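Local coordinates for protein porin B (Pseudomonas putida, PDB 4GEY) that forms a beta-barrel channel in the outer membrane that probably lets glucose and other sugars pass into the periplasm, at residues L46-V52 / Y68-L74; A113-V119 / Q411-G417; C163-N167 / R407-Q411. The protein carries 2 engineered substitutions. All coordinates share one frame; numbering follows the deposited sequence.

Contact 1: residues L46-V52 / Y68-L74; sequences LDYVGEV and YSDQFAL. With C8E ((hydroxyethyloxy)tri(ethyloxy)octane), chain I; C8E ((hydroxyethyloxy)tri(ethyloxy)octane), chain H; DMU (decyl-beta-D-maltopyranoside), chain N.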
loop_
_atom_site.group_PDB
_atom_site.type_symbol
_atom_site.label_atom_id
_atom_site.label_comp_id
_atom_site.label_asym_id
_atom_site.label_seq_id
_atom_site.Cartn_x
_atom_site.Cartn_y
_atom_site.Cartn_z
ATOM N N LEU A 46 -6.065 17.910 7.601
ATOM C CA LEU A 46 -6.758 16.856 8.335
ATOM C C LEU A 46 -7.592 16.072 7.341
ATOM O O LEU A 46 -8.667 16.509 6.930
ATOM C CB LEU A 46 -7.649 17.443 9.431
ATOM C CG LEU A 46 -7.883 16.563 10.664
ATOM C CD1 LEU A 46 -9.344 16.598 11.112
ATOM C CD2 LEU A 46 -7.395 15.125 10.462
ATOM N N ASP A 47 -7.080 14.913 6.946
ATOM C CA ASP A 47 -7.690 14.128 5.887
ATOM C C ASP A 47 -8.375 12.893 6.421
ATOM O O ASP A 47 -7.862 12.232 7.325
ATOM C CB ASP A 47 -6.625 13.725 4.894
ATOM C CG ASP A 47 -5.951 14.913 4.288
ATOM O OD1 ASP A 47 -6.690 15.822 3.870
ATOM O OD2 ASP A 47 -4.701 14.961 4.255
ATOM N N TYR A 48 -9.530 12.574 5.843
ATOM C CA TYR A 48 -10.307 11.419 6.267
ATOM C C TYR A 48 -10.492 10.388 5.170
ATOM O O TYR A 48 -10.706 10.736 4.014
ATOM C CB TYR A 48 -11.675 11.891 6.731
ATOM C CG TYR A 48 -12.658 10.781 6.993
ATOM C CD1 TYR A 48 -12.664 10.106 8.204
ATOM C CD2 TYR A 48 -13.595 10.424 6.037
ATOM C CE1 TYR A 48 -13.575 9.105 8.448
ATOM C CE2 TYR A 48 -14.495 9.427 6.268
ATOM C CZ TYR A 48 -14.484 8.778 7.470
ATOM O OH TYR A 48 -15.391 7.786 7.687
ATOM N N VAL A 49 -10.426 9.115 5.535
ATOM C CA VAL A 49 -10.745 8.040 4.598
ATOM C C VAL A 49 -11.622 7.032 5.299
ATOM O O VAL A 49 -11.244 6.515 6.342
ATOM C CB VAL A 49 -9.477 7.288 4.077
ATOM C CG1 VAL A 49 -9.880 6.148 3.143
ATOM C CG2 VAL A 49 -8.530 8.237 3.387
ATOM N N GLY A 50 -12.796 6.758 4.738
ATOM C CA GLY A 50 -13.664 5.742 5.298
ATOM C C GLY A 50 -13.943 4.676 4.259
ATOM O O GLY A 50 -14.275 5.008 3.123
ATOM N N GLU A 51 -13.793 3.406 4.638
ATOM C CA GLU A 51 -14.115 2.292 3.750
ATOM C C GLU A 51 -15.137 1.299 4.326
ATOM O O GLU A 51 -14.932 0.735 5.405
ATOM C CB GLU A 51 -12.844 1.556 3.344
ATOM C CG GLU A 51 -12.102 2.217 2.201
ATOM C CD GLU A 51 -10.605 1.980 2.245
ATOM O OE1 GLU A 51 -10.164 0.974 2.853
ATOM O OE2 GLU A 51 -9.874 2.819 1.676
ATOM N N VAL A 52 -16.231 1.085 3.594
ATOM C CA VAL A 52 -17.252 0.108 3.965
ATOM C C VAL A 52 -17.155 -1.114 3.071
ATOM O O VAL A 52 -16.927 -0.980 1.873
ATOM C CB VAL A 52 -18.667 0.675 3.765
ATOM C CG1 VAL A 52 -19.712 -0.349 4.172
ATOM C CG2 VAL A 52 -18.844 1.957 4.550
ATOM N N TYR A 68 -16.753 -1.824 8.650
ATOM C CA TYR A 68 -16.363 -0.458 8.388
ATOM C C TYR A 68 -15.034 -0.159 9.039
ATOM O O TYR A 68 -14.779 -0.547 10.174
ATOM C CB TYR A 68 -17.413 0.516 8.900
ATOM C CG TYR A 68 -17.041 1.963 8.692
ATOM C CD1 TYR A 68 -17.195 2.567 7.452
ATOM C CD2 TYR A 68 -16.534 2.726 9.734
ATOM C CE1 TYR A 68 -16.857 3.889 7.260
ATOM C CE2 TYR A 68 -16.201 4.046 9.558
ATOM C CZ TYR A 68 -16.370 4.619 8.322
ATOM O OH TYR A 68 -16.036 5.927 8.147
ATOM N N SER A 69 -14.197 0.554 8.307
ATOM C CA SER A 69 -12.860 0.847 8.758
ATOM C C SER A 69 -12.575 2.253 8.286
ATOM O O SER A 69 -13.051 2.650 7.226
ATOM C CB SER A 69 -11.907 -0.130 8.087
ATOM O OG SER A 69 -10.850 -0.463 8.946
ATOM N N ASP A 70 -11.818 3.021 9.058
ATOM C CA ASP A 70 -11.476 4.375 8.623
ATOM C C ASP A 70 -10.115 4.886 9.109
ATOM O O ASP A 70 -9.388 4.194 9.832
ATOM C CB ASP A 70 -12.600 5.375 8.950
ATOM C CG ASP A 70 -12.780 5.626 10.450
ATOM O OD1 ASP A 70 -11.988 5.117 11.273
ATOM O OD2 ASP A 70 -13.736 6.358 10.809
ATOM N N GLN A 71 -9.786 6.109 8.713
ATOM C CA GLN A 71 -8.496 6.696 9.051
ATOM C C GLN A 71 -8.596 8.209 9.041
ATOM O O GLN A 71 -9.196 8.804 8.139
ATOM C CB GLN A 71 -7.410 6.216 8.074
ATOM C CG GLN A 71 -6.018 6.805 8.283
ATOM C CD GLN A 71 -5.030 6.425 7.148
ATOM O OE1 GLN A 71 -4.309 5.419 7.224
ATOM N NE2 GLN A 71 -5.000 7.238 6.102
ATOM N N PHE A 72 -8.042 8.822 10.079
ATOM C CA PHE A 72 -7.853 10.261 10.115
ATOM C C PHE A 72 -6.359 10.517 10.004
ATOM O O PHE A 72 -5.554 9.768 10.559
ATOM C CB PHE A 72 -8.375 10.843 11.425
ATOM C CG PHE A 72 -9.869 11.046 11.458
ATOM C CD1 PHE A 72 -10.430 12.253 11.043
ATOM C CD2 PHE A 72 -10.712 10.043 11.930
ATOM C CE1 PHE A 72 -11.816 12.452 11.085
ATOM C CE2 PHE A 72 -12.084 10.231 11.972
ATOM C CZ PHE A 72 -12.638 11.443 11.549
ATOM N N ALA A 73 -5.979 11.563 9.285
ATOM C CA ALA A 73 -4.565 11.900 9.156
ATOM C C ALA A 73 -4.335 13.392 9.409
ATOM O O ALA A 73 -4.845 14.244 8.685
ATOM C CB ALA A 73 -4.046 11.484 7.792
ATOM N N LEU A 74 -3.570 13.698 10.449
ATOM C CA LEU A 74 -3.360 15.073 10.881
ATOM C C LEU A 74 -1.947 15.450 10.467
ATOM O O LEU A 74 -0.997 14.758 10.818
ATOM C CB LEU A 74 -3.551 15.154 12.400
ATOM C CG LEU A 74 -3.688 16.447 13.210
ATOM C CD1 LEU A 74 -2.344 16.924 13.707
ATOM C CD2 LEU A 74 -4.360 17.519 12.387
HETATM C C2 C8E I . -13.119 7.222 15.428
HETATM C C3 C8E I . -14.003 6.276 14.619
HETATM C C4 C8E I . -15.443 6.236 15.137
HETATM C C5 C8E I . -16.443 6.358 13.986
HETATM C C6 C8E I . -16.896 7.802 13.783
HETATM C C7 C8E I . -16.774 8.241 12.323
HETATM C C8 C8E I . -17.174 9.705 12.139
HETATM O O9 C8E I . -16.437 10.342 11.108
HETATM C C10 C8E I . -17.155 10.555 9.900
HETATM C C11 C8E I . -16.397 11.544 9.000
HETATM O O12 C8E I . -16.971 11.663 7.703
HETATM C C13 C8E I . -16.519 12.800 6.979
HETATM C C14 C8E I . -17.495 13.205 5.870
HETATM C C1 C8E H . -19.144 1.624 14.487
HETATM C C2 C8E H . -19.813 2.392 13.359
HETATM C C3 C8E H . -18.918 3.554 12.925
HETATM C C4 C8E H . -19.344 4.108 11.566
HETATM C C5 C8E H . -19.763 5.575 11.637
HETATM C C6 C8E H . -19.216 6.355 10.439
HETATM C C7 C8E H . -20.257 6.520 9.339
HETATM C C8 C8E H . -19.655 7.067 8.048
HETATM O O9 C8E H . -19.886 8.453 7.910
HETATM C C10 C8E H . -18.889 9.075 7.129
HETATM C C1 DMU N . -21.531 -1.741 12.437
HETATM C C2 DMU N . -21.494 -2.824 13.389
HETATM C C3 DMU N . -22.342 -4.007 13.107
HETATM C C4 DMU N . -22.402 -4.431 11.617
HETATM O O5 DMU N . -22.298 -3.202 10.694
HETATM C C6 DMU N . -21.388 -2.150 11.059
HETATM O O7 DMU N . -21.890 -5.147 13.881
HETATM O O16 DMU N . -21.649 -1.052 10.185
HETATM C C18 DMU N . -20.863 -0.838 9.027
HETATM C C19 DMU N . -21.399 0.230 8.046
HETATM C C22 DMU N . -21.515 1.694 8.573
HETATM C C25 DMU N . -21.795 2.772 7.531
HETATM C C28 DMU N . -20.685 3.707 7.094
HETATM C C31 DMU N . -20.916 4.571 5.869
HETATM O O49 DMU N . -20.453 -0.761 12.736
HETATM O O55 DMU N . -21.767 -2.303 14.738
HETATM C C57 DMU N . -23.564 -5.058 11.319
HETATM O O61 DMU N . -23.757 -5.469 10.007
HETATM C C5 DMU N . -22.100 -6.904 15.410
HETATM C C7 DMU N . -21.802 -7.973 14.507
HETATM C C8 DMU N . -22.989 -8.606 13.876
HETATM C C9 DMU N . -24.217 -7.671 13.554
HETATM O O1 DMU N . -24.012 -6.226 14.087
HETATM C C10 DMU N . -22.783 -5.792 14.756
HETATM O O2 DMU N . -22.607 -9.294 12.711
HETATM O O3 DMU N . -20.878 -6.421 16.082
HETATM O O4 DMU N . -21.049 -8.962 15.262
HETATM C C11 DMU N . -25.347 -8.171 14.035
HETATM O O6 DMU N . -25.766 -9.391 13.540
#

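Contact 2: residues A113-V119 / Q411-G417; sequences AGQFSSV and QYIKSPG. With C8E ((hydroxyethyloxy)tri(ethyloxy)octane), chain F; DMU (decyl-beta-D-maltopyranoside), chain K.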
loop_
_atom_site.group_PDB
_atom_site.type_symbol
_atom_site.label_atom_id
_atom_site.label_comp_id
_atom_site.label_asym_id
_atom_site.label_seq_id
_atom_site.Cartn_x
_atom_site.Cartn_y
_atom_site.Cartn_z
ATOM N N ALA A 113 -5.859 -19.473 6.868
ATOM C CA ALA A 113 -5.166 -19.057 5.656
ATOM C C ALA A 113 -5.871 -17.829 5.081
ATOM O O ALA A 113 -6.664 -17.918 4.137
ATOM C CB ALA A 113 -5.119 -20.199 4.632
ATOM N N GLY A 114 -5.574 -16.680 5.669
ATOM C CA GLY A 114 -6.294 -15.462 5.375
ATOM C C GLY A 114 -5.931 -14.902 4.024
ATOM O O GLY A 114 -4.882 -15.232 3.467
ATOM N N GLN A 115 -6.809 -14.051 3.506
ATOM C CA GLN A 115 -6.611 -13.388 2.230
ATOM C C GLN A 115 -5.310 -12.593 2.208
ATOM O O GLN A 115 -4.932 -11.993 3.208
ATOM C CB GLN A 115 -7.779 -12.439 1.941
ATOM C CG GLN A 115 -7.754 -11.911 0.536
ATOM C CD GLN A 115 -8.774 -10.858 0.294
ATOM O OE1 GLN A 115 -9.643 -10.621 1.137
ATOM N NE2 GLN A 115 -8.685 -10.199 -0.863
ATOM N N PHE A 116 -4.620 -12.590 1.076
ATOM C CA PHE A 116 -3.388 -11.832 0.983
ATOM C C PHE A 116 -3.721 -10.360 0.845
ATOM O O PHE A 116 -3.301 -9.545 1.661
ATOM C CB PHE A 116 -2.492 -12.338 -0.157
ATOM C CG PHE A 116 -1.836 -13.638 0.145
ATOM C CD1 PHE A 116 -0.695 -13.683 0.923
ATOM C CD2 PHE A 116 -2.381 -14.829 -0.313
ATOM C CE1 PHE A 116 -0.087 -14.894 1.235
ATOM C CE2 PHE A 116 -1.780 -16.043 -0.016
ATOM C CZ PHE A 116 -0.629 -16.077 0.763
ATOM N N SER A 117 -4.497 -10.031 -0.179
ATOM C CA SER A 117 -5.047 -8.696 -0.324
ATOM C C SER A 117 -6.168 -8.491 0.701
ATOM O O SER A 117 -6.391 -9.331 1.575
ATOM C CB SER A 117 -5.572 -8.478 -1.750
ATOM O OG SER A 117 -5.956 -7.125 -1.961
ATOM N N SER A 118 -6.867 -7.369 0.588
ATOM C CA SER A 118 -7.830 -6.947 1.591
ATOM C C SER A 118 -8.864 -6.068 0.918
ATOM O O SER A 118 -8.526 -5.230 0.072
ATOM C CB SER A 118 -7.129 -6.163 2.703
ATOM O OG SER A 118 -8.056 -5.373 3.424
ATOM N N VAL A 119 -10.126 -6.252 1.285
ATOM C CA VAL A 119 -11.206 -5.525 0.628
ATOM C C VAL A 119 -11.429 -4.162 1.258
ATOM O O VAL A 119 -12.310 -3.410 0.844
ATOM C CB VAL A 119 -12.513 -6.329 0.637
ATOM C CG1 VAL A 119 -12.292 -7.632 -0.070
ATOM C CG2 VAL A 119 -12.988 -6.575 2.066
ATOM N N GLN A 411 -16.035 -5.517 -5.776
ATOM C CA GLN A 411 -14.810 -6.303 -5.702
ATOM C C GLN A 411 -15.090 -7.776 -5.881
ATOM O O GLN A 411 -16.093 -8.282 -5.373
ATOM C CB GLN A 411 -14.139 -6.086 -4.357
ATOM C CG GLN A 411 -13.506 -4.728 -4.225
ATOM C CD GLN A 411 -12.893 -4.535 -2.876
ATOM O OE1 GLN A 411 -11.947 -5.227 -2.524
ATOM N NE2 GLN A 411 -13.426 -3.595 -2.103
ATOM N N TYR A 412 -14.198 -8.459 -6.596
ATOM C CA TYR A 412 -14.323 -9.890 -6.844
ATOM C C TYR A 412 -13.029 -10.586 -6.499
ATOM O O TYR A 412 -11.957 -10.165 -6.932
ATOM C CB TYR A 412 -14.646 -10.158 -8.311
ATOM C CG TYR A 412 -15.222 -11.539 -8.579
ATOM C CD1 TYR A 412 -16.488 -11.888 -8.111
ATOM C CD2 TYR A 412 -14.516 -12.480 -9.312
ATOM C CE1 TYR A 412 -17.023 -13.140 -8.361
ATOM C CE2 TYR A 412 -15.046 -13.742 -9.566
ATOM C CZ TYR A 412 -16.296 -14.066 -9.089
ATOM O OH TYR A 412 -16.823 -15.319 -9.332
ATOM N N ILE A 413 -13.127 -11.670 -5.738
ATOM C CA ILE A 413 -11.950 -12.371 -5.244
ATOM C C ILE A 413 -11.995 -13.872 -5.532
ATOM O O ILE A 413 -12.856 -14.590 -5.027
ATOM C CB ILE A 413 -11.800 -12.166 -3.732
ATOM C CG1 ILE A 413 -11.945 -10.689 -3.391
ATOM C CG2 ILE A 413 -10.454 -12.651 -3.255
ATOM C CD1 ILE A 413 -12.370 -10.484 -2.002
ATOM N N LYS A 414 -11.049 -14.339 -6.339
ATOM C CA LYS A 414 -10.956 -15.744 -6.684
ATOM C C LYS A 414 -9.903 -16.406 -5.810
ATOM O O LYS A 414 -8.758 -15.950 -5.763
ATOM C CB LYS A 414 -10.579 -15.897 -8.153
ATOM C CG LYS A 414 -10.744 -17.309 -8.679
ATOM C CD LYS A 414 -9.449 -17.832 -9.277
ATOM C CE LYS A 414 -8.966 -19.082 -8.557
ATOM N NZ LYS A 414 -9.897 -20.238 -8.669
ATOM N N SER A 415 -10.292 -17.480 -5.127
ATOM C CA SER A 415 -9.416 -18.137 -4.161
ATOM C C SER A 415 -8.814 -17.164 -3.149
ATOM O O SER A 415 -7.641 -16.808 -3.246
ATOM C CB SER A 415 -8.292 -18.898 -4.866
ATOM O OG SER A 415 -8.814 -19.928 -5.679
ATOM N N PRO A 416 -9.625 -16.724 -2.183
ATOM C CA PRO A 416 -9.124 -15.966 -1.041
ATOM C C PRO A 416 -8.000 -16.737 -0.364
ATOM O O PRO A 416 -8.119 -17.955 -0.180
ATOM C CB PRO A 416 -10.343 -15.896 -0.131
ATOM C CG PRO A 416 -11.476 -15.896 -1.070
ATOM C CD PRO A 416 -11.087 -16.871 -2.136
ATOM N N GLY A 417 -6.917 -16.041 -0.032
ATOM C CA GLY A 417 -5.751 -16.675 0.553
ATOM C C GLY A 417 -5.074 -17.711 -0.328
ATOM O O GLY A 417 -4.235 -18.482 0.145
HETATM C C7 C8E F . -14.988 -6.607 -10.399
HETATM C C8 C8E F . -16.428 -7.006 -10.096
HETATM O O9 C8E F . -16.846 -7.936 -11.069
HETATM C C10 C8E F . -17.649 -8.981 -10.562
HETATM C C11 C8E F . -17.965 -9.971 -11.681
HETATM O O12 C8E F . -18.649 -11.093 -11.165
HETATM C C13 C8E F . -18.329 -12.261 -11.896
HETATM C C14 C8E F . -19.278 -13.418 -11.586
HETATM O O15 C8E F . -19.320 -14.262 -12.719
HETATM C C16 C8E F . -18.533 -15.430 -12.592
HETATM C C17 C8E F . -19.160 -16.400 -11.594
HETATM O O18 C8E F . -20.310 -16.975 -12.174
HETATM C C19 C8E F . -20.064 -18.249 -12.730
HETATM C C20 C8E F . -21.404 -18.956 -12.900
HETATM O O21 C8E F . -22.451 -18.004 -12.822
HETATM C C1 DMU K . -13.539 -20.693 -9.777
HETATM C C2 DMU K . -13.106 -22.047 -9.624
HETATM C C3 DMU K . -13.891 -23.023 -10.404
HETATM C C4 DMU K . -14.106 -22.613 -11.876
HETATM O O5 DMU K . -14.225 -21.072 -12.025
HETATM C C6 DMU K . -13.432 -20.243 -11.144
HETATM O O7 DMU K . -13.241 -24.309 -10.435
HETATM O O16 DMU K . -13.867 -18.886 -11.281
HETATM C C18 DMU K . -13.626 -18.190 -12.498
HETATM C C19 DMU K . -14.503 -16.948 -12.824
HETATM C C22 DMU K . -13.877 -15.774 -13.660
HETATM C C25 DMU K . -14.692 -14.487 -13.826
HETATM C C28 DMU K . -13.947 -13.160 -13.920
HETATM C C31 DMU K . -14.714 -11.841 -13.891
HETATM C C34 DMU K . -13.952 -10.536 -13.931
HETATM O O49 DMU K . -12.736 -19.845 -8.870
HETATM O O55 DMU K . -13.045 -22.384 -8.193
HETATM C C57 DMU K . -15.194 -23.215 -12.411
HETATM O O61 DMU K . -15.222 -23.301 -13.797
HETATM C C5 DMU K . -13.242 -26.598 -9.965
HETATM C C7 DMU K . -13.896 -27.231 -11.058
HETATM C C8 DMU K . -15.307 -27.538 -10.768
HETATM C C9 DMU K . -16.168 -26.269 -10.453
HETATM O O1 DMU K . -15.272 -25.166 -9.852
HETATM C C10 DMU K . -13.833 -25.297 -9.656
HETATM O O2 DMU K . -15.867 -28.223 -11.848
HETATM O O3 DMU K . -11.792 -26.454 -10.216
HETATM O O4 DMU K . -13.171 -28.448 -11.352
HETATM C C11 DMU K . -17.152 -26.512 -9.602
HETATM O O6 DMU K . -18.001 -27.557 -9.898
#

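Contact 3: residues C163-N167 / R407-Q411; sequences CDFQN and RPNLQ. With C8E ((hydroxyethyloxy)tri(ethyloxy)octane), chain D.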
loop_
_atom_site.group_PDB
_atom_site.type_symbol
_atom_site.label_atom_id
_atom_site.label_comp_id
_atom_site.label_asym_id
_atom_site.label_seq_id
_atom_site.Cartn_x
_atom_site.Cartn_y
_atom_site.Cartn_z
ATOM N N CYS A 163 -3.823 5.583 -4.266
ATOM C CA CYS A 163 -4.710 4.796 -3.425
ATOM C C CYS A 163 -6.158 5.229 -3.587
ATOM O O CYS A 163 -6.799 5.679 -2.632
ATOM C CB CYS A 163 -4.299 4.901 -1.960
ATOM S SG CYS A 163 -5.095 3.672 -0.920
ATOM N N ASP A 164 -6.669 5.083 -4.803
ATOM C CA ASP A 164 -8.059 5.409 -5.063
ATOM C C ASP A 164 -8.954 4.173 -4.957
ATOM O O ASP A 164 -10.103 4.280 -4.504
ATOM C CB ASP A 164 -8.217 6.116 -6.405
ATOM C CG ASP A 164 -7.746 7.557 -6.357
ATOM O OD1 ASP A 164 -7.817 8.164 -5.262
ATOM O OD2 ASP A 164 -7.304 8.083 -7.408
ATOM N N PHE A 165 -8.430 3.009 -5.359
ATOM C CA PHE A 165 -9.167 1.748 -5.254
ATOM C C PHE A 165 -9.393 1.415 -3.773
ATOM O O PHE A 165 -8.719 1.952 -2.908
ATOM C CB PHE A 165 -8.417 0.601 -5.946
ATOM C CG PHE A 165 -8.483 0.641 -7.454
ATOM C CD1 PHE A 165 -7.570 1.396 -8.188
ATOM C CD2 PHE A 165 -9.442 -0.100 -8.141
ATOM C CE1 PHE A 165 -7.626 1.431 -9.574
ATOM C CE2 PHE A 165 -9.511 -0.068 -9.536
ATOM C CZ PHE A 165 -8.603 0.693 -10.252
ATOM N N GLN A 166 -10.353 0.550 -3.471
ATOM C CA GLN A 166 -10.561 0.151 -2.092
ATOM C C GLN A 166 -9.736 -1.095 -1.774
ATOM O O GLN A 166 -9.255 -1.279 -0.648
ATOM C CB GLN A 166 -12.041 -0.107 -1.815
ATOM C CG GLN A 166 -12.330 -0.435 -0.351
ATOM C CD GLN A 166 -13.782 -0.226 0.026
ATOM O OE1 GLN A 166 -14.378 0.810 -0.284
ATOM N NE2 GLN A 166 -14.365 -1.215 0.690
ATOM N N ASN A 167 -9.588 -1.949 -2.781
ATOM C CA ASN A 167 -8.864 -3.195 -2.635
ATOM C C ASN A 167 -7.346 -2.965 -2.550
ATOM O O ASN A 167 -6.772 -2.258 -3.372
ATOM C CB ASN A 167 -9.198 -4.101 -3.806
ATOM C CG ASN A 167 -8.714 -5.513 -3.607
ATOM O OD1 ASN A 167 -7.517 -5.797 -3.698
ATOM N ND2 ASN A 167 -9.643 -6.416 -3.355
ATOM N N ARG A 407 -16.625 7.036 -3.641
ATOM C CA ARG A 407 -16.592 5.993 -4.682
ATOM C C ARG A 407 -17.093 4.621 -4.300
ATOM O O ARG A 407 -16.401 3.854 -3.644
ATOM C CB ARG A 407 -15.248 5.894 -5.435
ATOM C CG ARG A 407 -14.018 6.018 -4.626
ATOM C CD ARG A 407 -12.810 5.685 -5.475
ATOM N NE ARG A 407 -12.370 6.807 -6.295
ATOM C CZ ARG A 407 -11.641 7.821 -5.835
ATOM N NH1 ARG A 407 -11.284 7.848 -4.558
ATOM N NH2 ARG A 407 -11.272 8.806 -6.641
ATOM N N PRO A 408 -18.327 4.314 -4.715
ATOM C CA PRO A 408 -18.820 2.939 -4.647
ATOM C C PRO A 408 -17.963 2.044 -5.524
ATOM O O PRO A 408 -17.450 2.474 -6.570
ATOM C CB PRO A 408 -20.236 3.044 -5.228
ATOM C CG PRO A 408 -20.280 4.368 -5.947
ATOM C CD PRO A 408 -19.363 5.254 -5.176
ATOM N N ASN A 409 -17.805 0.802 -5.094
ATOM C CA ASN A 409 -17.038 -0.159 -5.863
ATOM C C ASN A 409 -17.568 -1.572 -5.720
ATOM O O ASN A 409 -18.322 -1.886 -4.793
ATOM C CB ASN A 409 -15.564 -0.099 -5.473
ATOM C CG ASN A 409 -15.345 -0.320 -3.994
ATOM O OD1 ASN A 409 -14.985 -1.417 -3.565
ATOM N ND2 ASN A 409 -15.555 0.726 -3.203
ATOM N N LEU A 410 -17.163 -2.415 -6.661
ATOM C CA LEU A 410 -17.512 -3.823 -6.666
ATOM C C LEU A 410 -16.210 -4.595 -6.712
ATOM O O LEU A 410 -15.377 -4.365 -7.586
ATOM C CB LEU A 410 -18.333 -4.152 -7.909
ATOM C CG LEU A 410 -19.793 -4.572 -7.800
ATOM C CD1 LEU A 410 -20.642 -3.696 -8.695
ATOM C CD2 LEU A 410 -19.933 -6.010 -8.233
ATOM N N GLN A 411 -16.035 -5.517 -5.776
ATOM C CA GLN A 411 -14.810 -6.303 -5.702
ATOM C C GLN A 411 -15.090 -7.776 -5.881
ATOM O O GLN A 411 -16.093 -8.282 -5.373
ATOM C CB GLN A 411 -14.139 -6.086 -4.357
ATOM C CG GLN A 411 -13.506 -4.728 -4.225
ATOM C CD GLN A 411 -12.893 -4.535 -2.876
ATOM O OE1 GLN A 411 -11.947 -5.227 -2.524
ATOM N NE2 GLN A 411 -13.426 -3.595 -2.103
HETATM C C1 C8E D . -21.838 0.436 -3.208
HETATM C C2 C8E D . -21.862 -0.911 -3.926
HETATM C C3 C8E D . -22.461 -0.770 -5.323
HETATM C C4 C8E D . -21.443 -1.210 -6.371
HETATM C C5 C8E D . -20.833 -0.027 -7.134
HETATM C C6 C8E D . -20.917 -0.185 -8.654
HETATM C C7 C8E D . -19.722 0.443 -9.369
HETATM C C8 C8E D . -19.603 -0.089 -10.793
HETATM O O9 C8E D . -20.148 0.800 -11.759
HETATM C C10 C8E D . -19.218 1.257 -12.732
HETATM C C11 C8E D . -19.888 1.488 -14.095
HETATM O O12 C8E D . -20.998 2.374 -14.040
HETATM C C13 C8E D . -21.104 3.198 -15.200
HETATM C C14 C8E D . -21.872 4.502 -14.927
HETATM O O15 C8E D . -22.510 4.988 -16.100
HETATM C C16 C8E D . -22.184 6.333 -16.414
HETATM C C17 C8E D . -23.407 7.255 -16.393
HETATM O O18 C8E D . -23.034 8.592 -16.703
HETATM C C19 C8E D . -23.600 9.120 -17.890
HETATM C C20 C8E D . -23.717 10.635 -17.745
HETATM O O21 C8E D . -24.889 11.134 -18.352
#

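Contact 1: residues L46-V52 / Y68-L74
Y48 and F72 form a non-hydrogen-bonded antiparallel pair, and CD1 of Y48 lies over one face of the F72 ring, near its rim, 3.6 Å from F72 CZ. Their planes are inclined at 58°. L46 extends the apolar patch, its CD2 at the edge of the same ring, 4.2 Å from F72 CD1. Farther along, V52 CG2 meets the edge of the Y68 ring, 3.4 Å from Y68 CD1. Y48 and Y68 both hold CG anti to the backbone N (chi1 171° and 178°), which swings the two phenols toward each other from opposite directions across G50, where a side chain would probably crowd them; the exact hydroxyl positions are doubtful. Detergent covers this side: O12 of the chain I molecule is 3.6 Å from Y48 CE2. Paired backbone bonds join D47 to A73, V49 to Q71 and E51 to S69. The other face is more polar: E51 OE1 accepts V122 N, while Q71 OE1 accepts from R98 and W186, which probably steadies the Q71 side chain, about 5 Å from the bound glucose at nearest atoms. An antiparallel hairpin, mostly apolar and aromatic outward and more polar inward, is the hallmark of a porin barrel wall.

Contact 2: residues A113-V119 / Q411-G417
Q411 reaches from the barrel wall to V119 in the loop. From CB, directed at the loop, CG lies beside the backbone N (chi1 -72°) and the chain then runs straight, carrying CD to 4.0 Å from V119 CB. There the amide divides: OE1 lies 3.3 Å from V119 CA and takes its hydrogen bond from N167, whereas NE2 donates to V119 O at 3.2 Å. That N-H points almost straight at its acceptor (171°), and the acceptor lies in the plane of the Q411 amide. Glutamine suits the place because its one flat group both gives and receives. Two residues on, I413 meets V119 at about a right angle, its CD1 3.4 Å from V119 CG1; its CG2 touches Q115 NE2 at 3.9 Å, while Q115 OE1 is bonded to S104. Beyond the end of the strand, G417 packs against residues 113-116 of the loop, CA 3.4 Å from G114 O and its own O 3.5 Å from F116 CE2. Its positive phi (62°) favours glycine, and a CB would probably run into the carbonyl oxygens of A113 and G114. E389 ties the two segments together, accepting from the backbone N of F116, S117 and G417. Y412 and K414 turn to the opposite side of the strand, where K414 NZ donates to O49 of a maltoside at 2.9 Å. Such a loop, folded inward and pinned to the inner surface of the wall by side-chain and backbone bonds, is the arrangement by which porins narrow their channels.

Contact 3: residues C163-N167 / R407-Q411
D164 lies over R407 where a second inward-folded loop rests on the porin barrel's inner wall. Carboxylate and guanidinium are stacked, their planes 29° apart, with D164 CB 3.8 Å above the centre of the R407 group. The salt bridge from D164 OD1 to R407 NH1, 3.6 Å, is one of charges alone, since no N-H points at the oxygen; NH1 hydrogen-bonds Q433. Q166 and N409 cross at about a right angle, amide planes 73° apart, and N409 ND2 approaches Q166 OE1 (3.1 Å) from above the carbonyl plane, while Q166 NE2 bonds V52 O. In the short N409, CG between backbone N and carbonyl carbon keeps the amide by its own strand: ND2 also donates to R407 O, and N409 OD1 accepts Q411 NE2 at 3.1 Å. With an alanine here, Q166 OE1 would probably lose this donor and the Q411 amide be freer to turn. N167, its amide plane 79° from that of Q411, donates from ND2 to Q411 OE1 at 2.7 Å.

How the contacts relate
Contact 3 lies between the other two, its centre about 14 Å from each, while the centres of contacts 1 and 2 are about 22 Å apart. Q166 makes the junction: its NE2 probably donates to V52 O of contact 1 (2.8 Å) and to V119 O of contact 2 (3.0 Å), joining hairpin and loops. Contacts 2 and 3 share Q411 on strand 404-414, and S117 OG probably bonds to N167 OD1 at 2.7 Å. Contacts 1 and 2 lie near the glucose site, whose pocket includes R98, E121 and V122; the side chains of Q71 and S118 are about 5 and 6 Å from the sugar. The Q166 and N167 bonds probably help hold the loops beside it.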